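Side-chain contact in cytosol aminopeptidase (Coxiella burnetii, PDB 3IJ3), which probably acts as a manganese-dependent metalloaminopeptidase of the M17 family, removing residues from the N-terminal end of peptides: residues A383-D388 and F474-Q479. Numbering follows the deposited sequence.
Sequences AQALID and FHYLEQ
Leu386 and Tyr476 face each other where helix 380-393 meets helix 470-481, their CA atoms 6.1 Å apart, the shortest such separation between 383-388 and 474-479. Each segment keeps its own helical hydrogen bonding, as Ile387 N to Ala383 O and Glu478 N to Phe474 O illustrate, and no hydrogen bond crosses between them. Both side-chain contacts are between carbon atoms, and the interface is small, with 163 Å² buried over both sides; a single aromatic side chain supplies most of one half. Tyr476 has its CB directed at the other helix; with CG anti to the backbone N (chi1 166°), the ring extends alongside helix 380-393. Ala385, also directed across the gap, sets its methyl obliquely against the CD1-CE1 side of the ring: CB lies 3.5 Å from Tyr476 CE1 and 3.6 Å from Tyr476 CD1. Leu386 reaches the root of the same side chain through one branch, CD2 standing 3.7 Å from Tyr476 CB and 3.9 Å from Tyr476 CG. Its CG is anti to the carbonyl carbon (chi1 -74°), which carries the end of the side chain closer to Tyr476 than its CB direction alone would suggest. This branch, too, approaches the ring obliquely. Tyr476 also touches Leu382 of the same helix, while His475 packs on Ala389, Lys392 and Thr393 further along. On faces turned away from 383-388, Phe474 and Leu477 pack against helix 275-289. The C-terminal helix thus packs against two others, 380-393 and 275-289, an example of helix-on-helix packing in the alpha/beta catalytic domain of M17 aminopeptidases.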
loop_
_atom_site.group_PDB
_atom_site.type_symbol
_atom_site.label_atom_id
_atom_site.label_comp_id
_atom_site.label_asym_id
_atom_site.label_seq_id
_atom_site.Cartn_x
_atom_site.Cartn_y
_atom_site.Cartn_z
ATOM N N ALA A 383 -39.590 -12.033 -1.096
ATOM C CA ALA A 383 -38.300 -12.676 -0.855
ATOM C C ALA A 383 -38.447 -14.218 -0.722
ATOM O O ALA A 383 -37.697 -14.980 -1.328
ATOM C CB ALA A 383 -37.632 -12.098 0.377
ATOM N N GLN A 384 -39.412 -14.664 0.071
ATOM C CA GLN A 384 -39.617 -16.097 0.285
ATOM C C GLN A 384 -39.987 -16.810 -1.011
ATOM O O GLN A 384 -39.507 -17.910 -1.267
ATOM C CB GLN A 384 -40.678 -16.343 1.360
ATOM C CG GLN A 384 -40.308 -15.807 2.761
ATOM C CD GLN A 384 -39.097 -16.475 3.363
ATOM O OE1 GLN A 384 -38.407 -15.881 4.198
ATOM N NE2 GLN A 384 -38.822 -17.709 2.949
ATOM N N ALA A 385 -40.810 -16.166 -1.841
ATOM C CA ALA A 385 -41.238 -16.765 -3.113
ATOM C C ALA A 385 -40.044 -16.917 -4.067
ATOM O O ALA A 385 -39.917 -17.918 -4.779
ATOM C CB ALA A 385 -42.367 -15.927 -3.748
ATOM N N LEU A 386 -39.146 -15.935 -4.044
ATOM C CA LEU A 386 -37.936 -15.984 -4.894
ATOM C C LEU A 386 -36.975 -17.056 -4.374
ATOM O O LEU A 386 -36.309 -17.747 -5.172
ATOM C CB LEU A 386 -37.271 -14.609 -4.982
ATOM C CG LEU A 386 -37.991 -13.584 -5.871
ATOM C CD1 LEU A 386 -37.588 -12.104 -5.614
ATOM C CD2 LEU A 386 -37.803 -13.976 -7.327
ATOM N N ILE A 387 -36.886 -17.185 -3.043
ATOM C CA ILE A 387 -36.071 -18.233 -2.440
ATOM C C ILE A 387 -36.618 -19.608 -2.864
ATOM O O ILE A 387 -35.844 -20.477 -3.256
ATOM C CB ILE A 387 -35.977 -18.096 -0.909
ATOM C CG1 ILE A 387 -35.072 -16.893 -0.553
ATOM C CG2 ILE A 387 -35.409 -19.393 -0.286
ATOM C CD1 ILE A 387 -35.230 -16.406 0.874
ATOM N N ASP A 388 -37.936 -19.790 -2.776
ATOM C CA ASP A 388 -38.583 -21.048 -3.221
ATOM C C ASP A 388 -38.272 -21.341 -4.692
ATOM O O ASP A 388 -37.946 -22.483 -5.059
ATOM C CB ASP A 388 -40.105 -20.976 -3.049
ATOM C CG ASP A 388 -40.550 -21.026 -1.587
ATOM O OD1 ASP A 388 -39.728 -21.398 -0.725
ATOM O OD2 ASP A 388 -41.747 -20.714 -1.316
ATOM N N PHE A 474 -37.536 -15.862 -13.335
ATOM C CA PHE A 474 -38.540 -16.192 -14.336
ATOM C C PHE A 474 -39.545 -17.221 -13.836
ATOM O O PHE A 474 -40.756 -17.123 -14.117
ATOM C CB PHE A 474 -37.929 -16.624 -15.683
ATOM C CG PHE A 474 -38.950 -16.738 -16.761
ATOM C CD1 PHE A 474 -39.516 -15.601 -17.314
ATOM C CD2 PHE A 474 -39.380 -17.976 -17.212
ATOM C CE1 PHE A 474 -40.514 -15.682 -18.279
ATOM C CE2 PHE A 474 -40.364 -18.062 -18.197
ATOM C CZ PHE A 474 -40.919 -16.892 -18.735
ATOM N N HIS A 475 -39.063 -18.245 -13.131
ATOM C CA HIS A 475 -39.948 -19.248 -12.544
ATOM C C HIS A 475 -40.978 -18.553 -11.630
ATOM O O HIS A 475 -42.187 -18.833 -11.693
ATOM C CB HIS A 475 -39.135 -20.287 -11.762
ATOM C CG HIS A 475 -39.971 -21.259 -11.001
ATOM N ND1 HIS A 475 -40.350 -22.478 -11.521
ATOM C CD2 HIS A 475 -40.508 -21.191 -9.762
ATOM C CE1 HIS A 475 -41.100 -23.113 -10.635
ATOM N NE2 HIS A 475 -41.216 -22.349 -9.563
ATOM N N TYR A 476 -40.494 -17.668 -10.767
ATOM C CA TYR A 476 -41.357 -16.899 -9.882
ATOM C C TYR A 476 -42.440 -16.138 -10.686
ATOM O O TYR A 476 -43.631 -16.198 -10.364
ATOM C CB TYR A 476 -40.525 -15.916 -9.006
ATOM C CG TYR A 476 -41.423 -14.908 -8.357
ATOM C CD1 TYR A 476 -42.257 -15.279 -7.324
ATOM C CD2 TYR A 476 -41.542 -13.632 -8.859
ATOM C CE1 TYR A 476 -43.133 -14.386 -6.764
ATOM C CE2 TYR A 476 -42.416 -12.719 -8.297
ATOM C CZ TYR A 476 -43.212 -13.108 -7.249
ATOM O OH TYR A 476 -44.114 -12.237 -6.693
ATOM N N LEU A 477 -42.026 -15.439 -11.746
ATOM C CA LEU A 477 -42.963 -14.683 -12.564
ATOM C C LEU A 477 -44.024 -15.565 -13.222
ATOM O O LEU A 477 -45.193 -15.198 -13.277
ATOM C CB LEU A 477 -42.228 -13.855 -13.622
ATOM C CG LEU A 477 -41.298 -12.774 -13.071
ATOM C CD1 LEU A 477 -40.541 -12.083 -14.228
ATOM C CD2 LEU A 477 -42.079 -11.736 -12.247
ATOM N N GLU A 478 -43.622 -16.728 -13.703
ATOM C CA GLU A 478 -44.582 -17.648 -14.301
ATOM C C GLU A 478 -45.587 -18.148 -13.274
ATOM O O GLU A 478 -46.777 -18.252 -13.567
ATOM C CB GLU A 478 -43.889 -18.834 -14.969
ATOM C CG GLU A 478 -43.243 -18.502 -16.294
ATOM C CD GLU A 478 -42.979 -19.759 -17.122
ATOM O OE1 GLU A 478 -42.333 -20.694 -16.592
ATOM O OE2 GLU A 478 -43.428 -19.795 -18.301
ATOM N N GLN A 479 -45.104 -18.469 -12.084
ATOM C CA GLN A 479 -45.981 -18.927 -11.007
ATOM C C GLN A 479 -46.952 -17.833 -10.563
ATOM O O GLN A 479 -48.124 -18.110 -10.302
ATOM C CB GLN A 479 -45.157 -19.386 -9.801
ATOM C CG GLN A 479 -44.351 -20.663 -10.050
ATOM C CD GLN A 479 -45.227 -21.877 -10.311
ATOM O OE1 GLN A 479 -45.106 -22.547 -11.352
ATOM N NE2 GLN A 479 -46.142 -22.138 -9.405
#